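Local coordinates for protein dextranase (Pseudarthrobacter oxydans, PDB 6NZS) that hydrolyses internal alpha-1,6-glucosidic linkages in dextran as a member of glycoside hydrolase family 49, at residues Ser147-Pro152 with Val404-Glu409; Ala157-Ser162 with Asn511-Thr516; Val313-Phe318 with Val332-Pro337; Leu547-Tyr550 with Glu555-Glu558. One frame throughout, in Å; residues are numbered along the deposited sequence.

Interactions 1 and 2 join the same two bodies, the N-terminal Ig-like domain and the beta-solenoid, through successive Ig-like strands 144-150 and 154-159; their centres lie about 20 Å apart. Interaction 1 is buried, polar groups meeting a tryptophan ring; interaction 2, nearer the periphery, is a small, mainly apolar touch set among Asx turns. Interactions 3 and 4 stay within the solenoid. Interaction 3, about 12 Å from the centre of the chain, is essentially apolar packing between two walls, whereas interaction 4, about 26 Å out and only partly buried, pairs the arms of a hairpin near the C terminus through a backbone hydrogen bond, a CH-pi contact and a shared water.

Interaction 1 (Ser147-Pro152 with Val404-Glu409); sequences SVEFEP and VIWKNE
Ser-147 meets the six-membered ring of Trp-406 where a strand of the N-terminal Ig-like domain faces the beta-solenoid. The indole reaches most of the way across: its CG lies anti to the backbone N (chi1 -165°), which sends the benzo end toward strand 144-150. Ser-147 answers with OG likewise turned opposite its own N (chi1 172°), and OG comes to 3.4 Å from Trp-406 CZ3, with Ser-147 CB 3.9 Å from the same carbon. The hydroxyl approaches the ring obliquely.

Two residues on, and on the same side of the strand, Glu-149 brings its carboxylate alongside the serine. Ser-147 OG donates to the anti lone pair of Glu-149 OE2 over 2.7 Å, which directs the hydroxyl proton to the carboxylate. His-435 NE2 also bonds OE2, and the His-435 ring meets the indole with planes at about 45°; serine, glutamate and histidine thus form a connected polar group beside the tryptophan. At the other end of the indole, NE1 is bonded to Glu-181 OE1 on Ig-like strand 176-192, so the domain grips this side chain at a second point. Glu-149 OE2 itself stays 4.3 Å from Trp-406 CH2.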
loop_
_atom_site.group_PDB
_atom_site.type_symbol
_atom_site.label_atom_id
_atom_site.label_comp_id
_atom_site.label_asym_id
_atom_site.label_seq_id
_atom_site.Cartn_x
_atom_site.Cartn_y
_atom_site.Cartn_z
ATOM N N SER A 147 5.433 8.467 -8.546
ATOM C CA SER A 147 6.604 8.920 -7.815
ATOM C C SER A 147 7.484 9.765 -8.732
ATOM O O SER A 147 7.702 9.415 -9.901
ATOM C CB SER A 147 7.389 7.686 -7.358
ATOM O OG SER A 147 8.633 8.059 -6.799
ATOM N N VAL A 148 7.991 10.874 -8.190
ATOM C CA VAL A 148 8.890 11.792 -8.889
ATOM C C VAL A 148 10.267 11.680 -8.239
ATOM O O VAL A 148 10.416 11.933 -7.035
ATOM C CB VAL A 148 8.359 13.233 -8.822
ATOM C CG1 VAL A 148 9.326 14.203 -9.484
ATOM C CG2 VAL A 148 6.973 13.318 -9.461
ATOM N N GLU A 149 11.272 11.287 -9.023
ATOM C CA GLU A 149 12.548 10.806 -8.477
ATOM C C GLU A 149 13.710 11.636 -9.024
ATOM O O GLU A 149 14.191 11.399 -10.139
ATOM C CB GLU A 149 12.702 9.312 -8.766
ATOM C CG GLU A 149 11.413 8.554 -8.433
ATOM C CD GLU A 149 11.571 7.064 -8.211
ATOM O OE1 GLU A 149 12.655 6.496 -8.489
ATOM O OE2 GLU A 149 10.592 6.464 -7.733
ATOM N N PHE A 150 14.167 12.606 -8.235
ATOM C CA PHE A 150 15.322 13.412 -8.618
ATOM C C PHE A 150 16.595 12.608 -8.360
ATOM O O PHE A 150 16.804 12.097 -7.252
ATOM C CB PHE A 150 15.366 14.695 -7.789
ATOM C CG PHE A 150 14.381 15.750 -8.217
ATOM C CD1 PHE A 150 13.033 15.642 -7.889
ATOM C CD2 PHE A 150 14.813 16.870 -8.907
ATOM C CE1 PHE A 150 12.131 16.628 -8.267
ATOM C CE2 PHE A 150 13.914 17.857 -9.290
ATOM C CZ PHE A 150 12.576 17.732 -8.971
ATOM N N GLU A 151 17.445 12.498 -9.382
ATOM C CA GLU A 151 18.678 11.721 -9.261
ATOM C C GLU A 151 19.523 12.038 -8.025
ATOM O O GLU A 151 19.984 11.083 -7.372
ATOM C CB GLU A 151 19.492 11.812 -10.562
ATOM C CG GLU A 151 20.549 10.728 -10.689
ATOM C CD GLU A 151 21.291 10.815 -12.005
ATOM O OE1 GLU A 151 20.630 10.755 -13.066
ATOM O OE2 GLU A 151 22.531 10.953 -11.976
ATOM N N PRO A 152 19.758 13.301 -7.638
ATOM C CA PRO A 152 20.573 13.556 -6.436
ATOM C C PRO A 152 19.958 13.051 -5.140
ATOM O O PRO A 152 20.676 12.976 -4.131
ATOM C CB PRO A 152 20.722 15.085 -6.413
ATOM C CG PRO A 152 20.353 15.540 -7.773
ATOM C CD PRO A 152 19.402 14.552 -8.337
ATOM N N VAL A 404 -0.570 0.886 -7.731
ATOM C CA VAL A 404 0.834 1.276 -7.647
ATOM C C VAL A 404 1.289 0.997 -6.222
ATOM O O VAL A 404 0.607 1.387 -5.266
ATOM C CB VAL A 404 0.995 2.767 -7.988
ATOM C CG1 VAL A 404 2.432 3.223 -7.751
ATOM C CG2 VAL A 404 0.577 3.036 -9.441
ATOM N N ILE A 405 2.422 0.302 -6.069
ATOM C CA ILE A 405 2.860 -0.173 -4.759
ATOM C C ILE A 405 4.303 0.247 -4.509
ATOM O O ILE A 405 5.178 0.011 -5.349
ATOM C CB ILE A 405 2.720 -1.702 -4.632
ATOM C CG1 ILE A 405 1.245 -2.110 -4.792
ATOM C CG2 ILE A 405 3.309 -2.180 -3.294
ATOM C CD1 ILE A 405 1.026 -3.624 -4.843
ATOM N N TRP A 406 4.546 0.871 -3.351
ATOM C CA TRP A 406 5.889 1.135 -2.837
ATOM C C TRP A 406 6.047 0.197 -1.647
ATOM O O TRP A 406 5.546 0.465 -0.553
ATOM C CB TRP A 406 6.042 2.596 -2.416
ATOM C CG TRP A 406 7.486 3.017 -2.223
ATOM C CD1 TRP A 406 8.467 2.365 -1.509
ATOM C CD2 TRP A 406 8.100 4.185 -2.772
ATOM N NE1 TRP A 406 9.649 3.071 -1.592
ATOM C CE2 TRP A 406 9.448 4.188 -2.360
ATOM C CE3 TRP A 406 7.633 5.238 -3.572
ATOM C CZ2 TRP A 406 10.342 5.198 -2.736
ATOM C CZ3 TRP A 406 8.515 6.227 -3.943
ATOM C CH2 TRP A 406 9.855 6.200 -3.536
ATOM N N LYS A 407 6.713 -0.922 -1.866
ATOM C CA LYS A 407 6.860 -1.922 -0.827
ATOM C C LYS A 407 8.062 -1.567 0.041
ATOM O O LYS A 407 9.071 -1.077 -0.468
ATOM C CB LYS A 407 7.041 -3.288 -1.506
ATOM C CG LYS A 407 7.396 -4.444 -0.593
ATOM C CD LYS A 407 6.215 -4.835 0.271
ATOM C CE LYS A 407 6.667 -5.688 1.434
ATOM N NZ LYS A 407 5.477 -6.218 2.185
ATOM N N ASN A 408 7.940 -1.778 1.359
ATOM C CA ASN A 408 9.085 -1.578 2.241
ATOM C C ASN A 408 9.826 -2.903 2.423
ATOM O O ASN A 408 10.154 -3.552 1.426
ATOM C CB ASN A 408 8.671 -0.890 3.552
ATOM C CG ASN A 408 8.349 0.595 3.354
ATOM O OD1 ASN A 408 8.309 1.093 2.229
ATOM N ND2 ASN A 408 8.169 1.311 4.460
ATOM N N GLU A 409 10.083 -3.334 3.661
ATOM C CA GLU A 409 11.009 -4.441 3.904
ATOM C C GLU A 409 10.324 -5.775 4.151
ATOM O O GLU A 409 10.819 -6.822 3.705
ATOM C CB GLU A 409 11.854 -4.131 5.145
ATOM C CG GLU A 409 12.797 -2.960 4.967
ATOM C CD GLU A 409 12.293 -1.692 5.617
ATOM O OE1 GLU A 409 11.156 -1.691 6.137
ATOM O OE2 GLU A 409 13.037 -0.689 5.606
#

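Interaction 2 (Ala157-Ser162 with Asn511-Thr516); sequences AYNDMS and NGLDWT
Leu-513 packs against Met-161 and Asn-159 where the end of Ig-like strand 154-159 meets a loop of the beta-solenoid between strands 509-510 and 521-524. The apolar part of the contact is carried by one methyl: Leu-513 CD2 lies 3.8 Å from Met-161 SD, and Met-161 CE follows at 4.1 Å from the same carbon. The methionine chain bends at both its second and third torsions, bringing its sulfur end to the leucine. From a direction roughly at right angles to the leucine side chain, Asn-159 ND2 comes to 3.9 Å from Leu-513 CD2.

Hydrogen bonds shape each side separately. Asn-159 OD1 accepts from Met-161 N at 2.7 Å (161° at the hydrogen), with the donor above the carbonyl plane; Asn-511 OD1 takes Leu-513 N in the same manner. Both are Asx turns, and each sets the backbone of a residue that makes the touch. A third Asx turn, at Asp-160, lies directly beyond.

Polar links to other parts reinforce the junction. Asn-159 ND2 bonds Tyr-439 O of the solenoid, Met-161 O receives Lys-441 NZ, and Arg-176 NH1 of the Ig-like domain hydrogen-bonds Gly-512 O and forms a salt bridge with Asp-514 OD1. On Asp-160 OD1, Ser-162 N at 3.0 Å and Ser-162 OG at 2.7 Å arrive from the same face of the carboxylate.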
loop_
_atom_site.group_PDB
_atom_site.type_symbol
_atom_site.label_atom_id
_atom_site.label_comp_id
_atom_site.label_asym_id
_atom_site.label_seq_id
_atom_site.Cartn_x
_atom_site.Cartn_y
_atom_site.Cartn_z
ATOM N N ALA A 157 19.941 1.044 -0.696
ATOM C CA ALA A 157 19.901 0.234 0.514
ATOM C C ALA A 157 20.692 -1.046 0.280
ATOM O O ALA A 157 20.544 -1.691 -0.767
ATOM C CB ALA A 157 18.456 -0.110 0.864
ATOM N N TYR A 158 21.537 -1.401 1.249
ATOM C CA TYR A 158 22.353 -2.609 1.200
ATOM C C TYR A 158 22.019 -3.532 2.362
ATOM O O TYR A 158 21.599 -3.085 3.427
ATOM C CB TYR A 158 23.843 -2.260 1.316
ATOM C CG TYR A 158 24.355 -1.446 0.163
ATOM C CD1 TYR A 158 24.263 -0.059 0.177
ATOM C CD2 TYR A 158 24.932 -2.057 -0.939
ATOM C CE1 TYR A 158 24.733 0.702 -0.883
ATOM C CE2 TYR A 158 25.405 -1.302 -2.005
ATOM C CZ TYR A 158 25.291 0.071 -1.975
ATOM O OH TYR A 158 25.768 0.827 -3.033
ATOM N N ASN A 159 22.233 -4.827 2.156
ATOM C CA ASN A 159 22.140 -5.805 3.229
ATOM C C ASN A 159 23.562 -6.077 3.696
ATOM O O ASN A 159 24.422 -6.437 2.887
ATOM C CB ASN A 159 21.456 -7.092 2.753
ATOM C CG ASN A 159 21.200 -8.077 3.893
ATOM O OD1 ASN A 159 21.903 -8.066 4.903
ATOM N ND2 ASN A 159 20.203 -8.931 3.730
ATOM N N ASP A 160 23.822 -5.847 4.985
ATOM C CA ASP A 160 25.172 -6.061 5.505
ATOM C C ASP A 160 25.510 -7.530 5.735
ATOM O O ASP A 160 26.651 -7.844 6.116
ATOM C CB ASP A 160 25.449 -5.187 6.744
ATOM C CG ASP A 160 24.695 -5.635 8.000
ATOM O OD1 ASP A 160 24.028 -6.692 8.013
ATOM O OD2 ASP A 160 24.779 -4.896 9.005
ATOM N N MET A 161 24.547 -8.428 5.523
ATOM C CA MET A 161 24.747 -9.872 5.570
ATOM C C MET A 161 25.075 -10.384 6.964
ATOM O O MET A 161 25.555 -11.516 7.115
ATOM C CB MET A 161 25.760 -10.356 4.522
ATOM C CG MET A 161 25.410 -9.871 3.102
ATOM S SD MET A 161 23.737 -10.339 2.599
ATOM C CE MET A 161 24.053 -11.999 2.049
ATOM N N SER A 162 24.774 -9.591 7.985
ATOM C CA SER A 162 25.054 -9.976 9.361
ATOM C C SER A 162 24.073 -11.040 9.846
ATOM O O SER A 162 22.887 -11.018 9.516
ATOM C CB SER A 162 24.974 -8.748 10.270
ATOM O OG SER A 162 23.679 -8.163 10.250
ATOM N N ASN A 511 18.359 -8.655 -6.901
ATOM C CA ASN A 511 19.257 -7.888 -6.044
ATOM C C ASN A 511 20.590 -8.620 -5.857
ATOM O O ASN A 511 20.872 -9.643 -6.491
ATOM C CB ASN A 511 18.554 -7.510 -4.742
ATOM C CG ASN A 511 18.219 -8.719 -3.866
ATOM O OD1 ASN A 511 18.844 -9.776 -3.962
ATOM N ND2 ASN A 511 17.225 -8.556 -2.999
ATOM N N GLY A 512 21.436 -8.093 -4.978
ATOM C CA GLY A 512 22.771 -8.625 -4.770
ATOM C C GLY A 512 22.913 -9.795 -3.811
ATOM O O GLY A 512 24.042 -10.192 -3.496
ATOM N N LEU A 513 21.813 -10.371 -3.336
ATOM C CA LEU A 513 21.890 -11.526 -2.451
ATOM C C LEU A 513 22.398 -12.742 -3.223
ATOM O O LEU A 513 22.446 -12.756 -4.455
ATOM C CB LEU A 513 20.501 -11.838 -1.894
ATOM C CG LEU A 513 19.883 -10.743 -1.029
ATOM C CD1 LEU A 513 18.450 -11.093 -0.707
ATOM C CD2 LEU A 513 20.700 -10.555 0.252
ATOM N N ASP A 514 22.779 -13.782 -2.480
ATOM C CA ASP A 514 23.103 -15.047 -3.125
ATOM C C ASP A 514 21.865 -15.582 -3.838
ATOM O O ASP A 514 20.730 -15.377 -3.392
ATOM C CB ASP A 514 23.508 -16.090 -2.084
ATOM C CG ASP A 514 24.857 -15.817 -1.458
ATOM O OD1 ASP A 514 25.461 -14.759 -1.715
ATOM O OD2 ASP A 514 25.315 -16.688 -0.687
ATOM N N TRP A 515 22.079 -16.316 -4.934
ATOM C CA TRP A 515 20.922 -16.830 -5.666
ATOM C C TRP A 515 20.077 -17.778 -4.821
ATOM O O TRP A 515 18.867 -17.875 -5.035
ATOM C CB TRP A 515 21.294 -17.424 -7.036
ATOM C CG TRP A 515 22.368 -18.490 -7.067
ATOM C CD1 TRP A 515 23.685 -18.310 -7.394
ATOM C CD2 TRP A 515 22.206 -19.890 -6.810
ATOM N NE1 TRP A 515 24.352 -19.509 -7.343
ATOM C CE2 TRP A 515 23.472 -20.493 -6.982
ATOM C CE3 TRP A 515 21.120 -20.692 -6.446
ATOM C CZ2 TRP A 515 23.681 -21.862 -6.802
ATOM C CZ3 TRP A 515 21.332 -22.060 -6.263
ATOM C CH2 TRP A 515 22.604 -22.623 -6.437
ATOM N N THR A 516 20.679 -18.450 -3.835
ATOM C CA THR A 516 19.906 -19.303 -2.936
ATOM C C THR A 516 18.871 -18.510 -2.141
ATOM O O THR A 516 17.816 -19.054 -1.785
ATOM C CB THR A 516 20.852 -20.052 -1.995
ATOM O OG1 THR A 516 21.768 -19.126 -1.398
ATOM C CG2 THR A 516 21.640 -21.097 -2.762
#

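Interaction 3 (Val313-Phe318 with Val332-Pro337); sequences VKMLQF and VTVAEP
In the interior of the solenoid, Met-315, just before strand 316-320, inserts its side chain between Val-334 near the end of strand 325-335 and Pro-337 just past it. Met-315 CG is the central atom: it lies 3.7 Å from Val-334 CG1 and also 3.7 Å from Pro-337 CB. The methionine is curled throughout, with CG beside the backbone N (chi1 -66°) and further bends at the next two torsions. This folds the thioether over the partner strand, placing SD 4.0 Å from Pro-337 CA and bringing CE back to 4.1 Å from Val-334 CG1. The same methyl looks onto the backbone of the next residue, Ala-335 O, at 4.2 Å.

The valine presents CG1 because that branch stands opposite its own N (chi1 173°); its side chain and the methionine run past each other in opposite directions, while the proline ring lies crosswise to the methionine. The two strands belong to different parallel sheets of the right-handed beta-helix, so the contact spans its core. Leu-284 of the preceding coil also touches Met-315, and Tyr-358 of the following coil touches Val-334.

Between the two apolar partners the chain makes a sharp change of direction: Glu-336 has a positive phi of 50°, and its side chain starts away from Met-315. Glu-336 OE1 and OE2 bond the hydroxyls of Ser-58 and Ser-62 in the Ig-like domain.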
loop_
_atom_site.group_PDB
_atom_site.type_symbol
_atom_site.label_atom_id
_atom_site.label_comp_id
_atom_site.label_asym_id
_atom_site.label_seq_id
_atom_site.Cartn_x
_atom_site.Cartn_y
_atom_site.Cartn_z
ATOM N N VAL A 313 -5.282 -0.572 17.585
ATOM C CA VAL A 313 -5.990 0.425 16.785
ATOM C C VAL A 313 -5.797 0.144 15.303
ATOM O O VAL A 313 -4.667 0.000 14.816
ATOM C CB VAL A 313 -5.504 1.837 17.149
ATOM C CG1 VAL A 313 -6.117 2.882 16.202
ATOM C CG2 VAL A 313 -5.832 2.166 18.590
ATOM N N LYS A 314 -6.908 0.052 14.582
ATOM C CA LYS A 314 -6.920 -0.040 13.133
ATOM C C LYS A 314 -7.337 1.316 12.586
ATOM O O LYS A 314 -8.075 2.059 13.234
ATOM C CB LYS A 314 -7.924 -1.103 12.678
ATOM C CG LYS A 314 -7.838 -2.411 13.466
ATOM C CD LYS A 314 -6.544 -3.161 13.168
ATOM C CE LYS A 314 -6.631 -4.635 13.585
ATOM N NZ LYS A 314 -6.934 -4.779 15.043
ATOM N N MET A 315 -6.836 1.663 11.398
ATOM C CA MET A 315 -7.213 2.965 10.856
ATOM C C MET A 315 -8.692 3.000 10.479
ATOM O O MET A 315 -9.374 4.007 10.714
ATOM C CB MET A 315 -6.319 3.344 9.675
ATOM C CG MET A 315 -4.845 3.571 10.059
ATOM S SD MET A 315 -4.585 4.878 11.278
ATOM C CE MET A 315 -5.116 6.314 10.342
ATOM N N LEU A 316 -9.198 1.901 9.917
ATOM C CA LEU A 316 -10.600 1.762 9.544
ATOM C C LEU A 316 -11.053 0.353 9.889
ATOM O O LEU A 316 -10.407 -0.625 9.500
ATOM C CB LEU A 316 -10.788 2.001 8.043
ATOM C CG LEU A 316 -10.489 3.411 7.537
ATOM C CD1 LEU A 316 -10.480 3.408 6.017
ATOM C CD2 LEU A 316 -11.484 4.421 8.084
ATOM N N GLN A 317 -12.176 0.248 10.602
ATOM C CA GLN A 317 -12.706 -1.056 10.978
ATOM C C GLN A 317 -14.221 -1.037 10.862
ATOM O O GLN A 317 -14.861 -0.038 11.202
ATOM C CB GLN A 317 -12.299 -1.446 12.406
ATOM C CG GLN A 317 -12.997 -2.710 12.908
ATOM C CD GLN A 317 -12.342 -3.289 14.138
ATOM O OE1 GLN A 317 -11.193 -2.972 14.449
ATOM N NE2 GLN A 317 -13.071 -4.146 14.852
ATOM N N PHE A 318 -14.780 -2.143 10.374
ATOM C CA PHE A 318 -16.212 -2.282 10.177
ATOM C C PHE A 318 -16.688 -3.607 10.742
ATOM O O PHE A 318 -15.910 -4.544 10.935
ATOM C CB PHE A 318 -16.562 -2.232 8.693
ATOM C CG PHE A 318 -16.303 -0.902 8.072
ATOM C CD1 PHE A 318 -15.039 -0.570 7.600
ATOM C CD2 PHE A 318 -17.316 0.027 7.980
ATOM C CE1 PHE A 318 -14.807 0.673 7.036
ATOM C CE2 PHE A 318 -17.093 1.259 7.419
ATOM C CZ PHE A 318 -15.840 1.590 6.947
ATOM N N VAL A 332 -9.698 8.805 0.092
ATOM C CA VAL A 332 -8.911 9.148 1.274
ATOM C C VAL A 332 -7.472 8.661 1.156
ATOM O O VAL A 332 -7.170 7.645 0.506
ATOM C CB VAL A 332 -9.569 8.618 2.563
ATOM C CG1 VAL A 332 -10.952 9.236 2.754
ATOM C CG2 VAL A 332 -9.670 7.112 2.531
ATOM N N THR A 333 -6.580 9.386 1.824
ATOM C CA THR A 333 -5.191 8.990 2.029
ATOM C C THR A 333 -5.068 8.606 3.492
ATOM O O THR A 333 -5.338 9.431 4.369
ATOM C CB THR A 333 -4.248 10.157 1.732
ATOM O OG1 THR A 333 -4.378 10.539 0.359
ATOM C CG2 THR A 333 -2.788 9.780 1.983
ATOM N N VAL A 334 -4.665 7.365 3.744
ATOM C CA VAL A 334 -4.401 6.862 5.089
ATOM C C VAL A 334 -2.897 6.944 5.316
ATOM O O VAL A 334 -2.119 6.289 4.610
ATOM C CB VAL A 334 -4.915 5.421 5.244
ATOM C CG1 VAL A 334 -4.487 4.836 6.593
ATOM C CG2 VAL A 334 -6.435 5.401 5.092
ATOM N N ALA A 335 -2.474 7.758 6.282
ATOM C CA ALA A 335 -1.061 8.018 6.524
ATOM C C ALA A 335 -0.639 7.494 7.888
ATOM O O ALA A 335 -1.407 7.549 8.852
ATOM C CB ALA A 335 -0.772 9.518 6.466
ATOM N N GLU A 336 0.599 7.008 7.958
ATOM C CA GLU A 336 1.252 6.656 9.214
ATOM C C GLU A 336 0.418 5.767 10.143
ATOM O O GLU A 336 0.192 6.109 11.309
ATOM C CB GLU A 336 1.729 7.904 9.942
ATOM C CG GLU A 336 3.224 8.037 9.988
ATOM C CD GLU A 336 3.677 9.382 10.506
ATOM O OE1 GLU A 336 4.080 10.237 9.695
ATOM O OE2 GLU A 336 3.647 9.567 11.732
ATOM N N PRO A 337 -0.025 4.610 9.675
ATOM C CA PRO A 337 -0.789 3.710 10.541
ATOM C C PRO A 337 0.101 3.129 11.629
ATOM O O PRO A 337 1.294 2.866 11.403
ATOM C CB PRO A 337 -1.267 2.619 9.572
ATOM C CG PRO A 337 -0.255 2.622 8.482
ATOM C CD PRO A 337 0.156 4.052 8.321
#

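Interaction 4 (Leu547-Tyr550 with Glu555-Glu558); sequences LENY and EVIE
Tyr-550 CG lies anti to the backbone N (chi1 165°), and Ile-557 sets CG1 beside its own N (chi1 -53°); together these torsions lay the isoleucine over one face of the phenol. The contact is a CH-pi one: Ile-557 CG1 stands 3.9 Å from the centroid of the Tyr-550 ring, close to the normal but displaced toward the rim. Ile-557 CB adds an apolar touch, 3.7 Å from Tyr-550 CD2.

The two residues face each other across the antiparallel hairpin of strands 545-552 and 555-556 near the end of the solenoid. Ile-557 N donates to Tyr-550 O over 2.7 Å, almost perfectly straight at 174°. The same oxygen receives a CA-H...O contact from Val-556 CA at 3.4 Å. One residue earlier on each arm, Val-556 CG1 lies 3.9 Å from Asn-549 CA.

A water sits between the arms. It accepts from Tyr-550 N at 2.9 Å and lies 2.7 Å from Ile-557 O and 3.0 Å from Leu-547 O. Tyr-550 OH bonds Gly-570 O, and Asn-549 OD1 takes Thr-587 N at the C terminus.

With its carbonyl oxygen bonded to Ile-557 N and its N-H to a water, both backbone polar atoms of Tyr-550 have partners, while the phenol is tethered at its hydroxyl and covered on one face; polar and dispersive forces therefore act on the same residue pair.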
loop_
_atom_site.group_PDB
_atom_site.type_symbol
_atom_site.label_atom_id
_atom_site.label_comp_id
_atom_site.label_asym_id
_atom_site.label_seq_id
_atom_site.Cartn_x
_atom_site.Cartn_y
_atom_site.Cartn_z
ATOM N N LEU A 547 3.023 -19.719 -15.133
ATOM C CA LEU A 547 3.859 -18.521 -15.237
ATOM C C LEU A 547 4.012 -18.212 -16.722
ATOM O O LEU A 547 4.872 -18.783 -17.398
ATOM C CB LEU A 547 5.216 -18.739 -14.576
ATOM C CG LEU A 547 5.148 -19.262 -13.140
ATOM C CD1 LEU A 547 6.535 -19.574 -12.598
ATOM C CD2 LEU A 547 4.417 -18.303 -12.217
ATOM N N GLU A 548 3.183 -17.309 -17.226
ATOM C CA GLU A 548 3.175 -16.941 -18.636
ATOM C C GLU A 548 3.877 -15.595 -18.791
ATOM O O GLU A 548 3.464 -14.608 -18.181
ATOM C CB GLU A 548 1.735 -16.840 -19.143
ATOM C CG GLU A 548 1.639 -16.484 -20.609
ATOM C CD GLU A 548 0.210 -16.378 -21.109
ATOM O OE1 GLU A 548 -0.727 -16.554 -20.299
ATOM O OE2 GLU A 548 0.027 -16.117 -22.315
ATOM N N ASN A 549 4.940 -15.555 -19.598
ATOM C CA ASN A 549 5.716 -14.327 -19.780
ATOM C C ASN A 549 6.236 -13.783 -18.454
ATOM O O ASN A 549 6.212 -12.575 -18.210
ATOM C CB ASN A 549 4.938 -13.256 -20.541
ATOM C CG ASN A 549 4.450 -13.746 -21.871
ATOM O OD1 ASN A 549 5.088 -14.595 -22.497
ATOM N ND2 ASN A 549 3.312 -13.221 -22.319
ATOM N N TYR A 550 6.666 -14.683 -17.580
ATOM C CA TYR A 550 7.496 -14.307 -16.440
ATOM C C TYR A 550 8.864 -13.931 -16.986
ATOM O O TYR A 550 9.473 -14.711 -17.722
ATOM C CB TYR A 550 7.587 -15.511 -15.498
ATOM C CG TYR A 550 8.656 -15.493 -14.420
ATOM C CD1 TYR A 550 9.048 -14.306 -13.798
ATOM C CD2 TYR A 550 9.264 -16.674 -14.015
ATOM C CE1 TYR A 550 10.011 -14.308 -12.806
ATOM C CE2 TYR A 550 10.227 -16.691 -13.034
ATOM C CZ TYR A 550 10.605 -15.502 -12.432
ATOM O OH TYR A 550 11.572 -15.524 -11.459
ATOM N N GLU A 555 14.150 -10.918 -20.287
ATOM C CA GLU A 555 14.245 -12.265 -20.835
ATOM C C GLU A 555 13.146 -13.130 -20.230
ATOM O O GLU A 555 13.058 -13.261 -19.007
ATOM C CB GLU A 555 15.618 -12.869 -20.532
ATOM C CG GLU A 555 15.773 -14.312 -20.998
ATOM C CD GLU A 555 17.176 -14.861 -20.784
ATOM O OE1 GLU A 555 18.160 -14.098 -20.905
ATOM O OE2 GLU A 555 17.296 -16.068 -20.507
ATOM N N VAL A 556 12.330 -13.748 -21.085
ATOM C CA VAL A 556 11.229 -14.581 -20.608
ATOM C C VAL A 556 11.764 -15.923 -20.124
ATOM O O VAL A 556 12.568 -16.574 -20.804
ATOM C CB VAL A 556 10.163 -14.764 -21.700
ATOM C CG1 VAL A 556 9.084 -15.730 -21.225
ATOM C CG2 VAL A 556 9.553 -13.425 -22.065
ATOM N N ILE A 557 11.313 -16.331 -18.941
ATOM C CA ILE A 557 11.690 -17.600 -18.330
ATOM C C ILE A 557 10.841 -18.715 -18.937
ATOM O O ILE A 557 9.608 -18.638 -18.948
ATOM C CB ILE A 557 11.478 -17.520 -16.809
ATOM C CG1 ILE A 557 12.208 -16.296 -16.227
ATOM C CG2 ILE A 557 11.865 -18.822 -16.125
ATOM C CD1 ILE A 557 13.677 -16.171 -16.640
ATOM N N GLU A 558 11.494 -19.765 -19.437
ATOM C CA GLU A 558 10.768 -20.851 -20.091
ATOM C C GLU A 558 11.285 -22.201 -19.614
ATOM O O GLU A 558 12.498 -22.425 -19.567
ATOM C CB GLU A 558 10.907 -20.769 -21.616
ATOM C CG GLU A 558 10.444 -19.459 -22.236
ATOM C CD GLU A 558 10.723 -19.394 -23.731
ATOM O OE1 GLU A 558 10.175 -20.228 -24.479
ATOM O OE2 GLU A 558 11.496 -18.515 -24.160
HETATM O O HOH W 1 7.307 -17.369 -18.387
#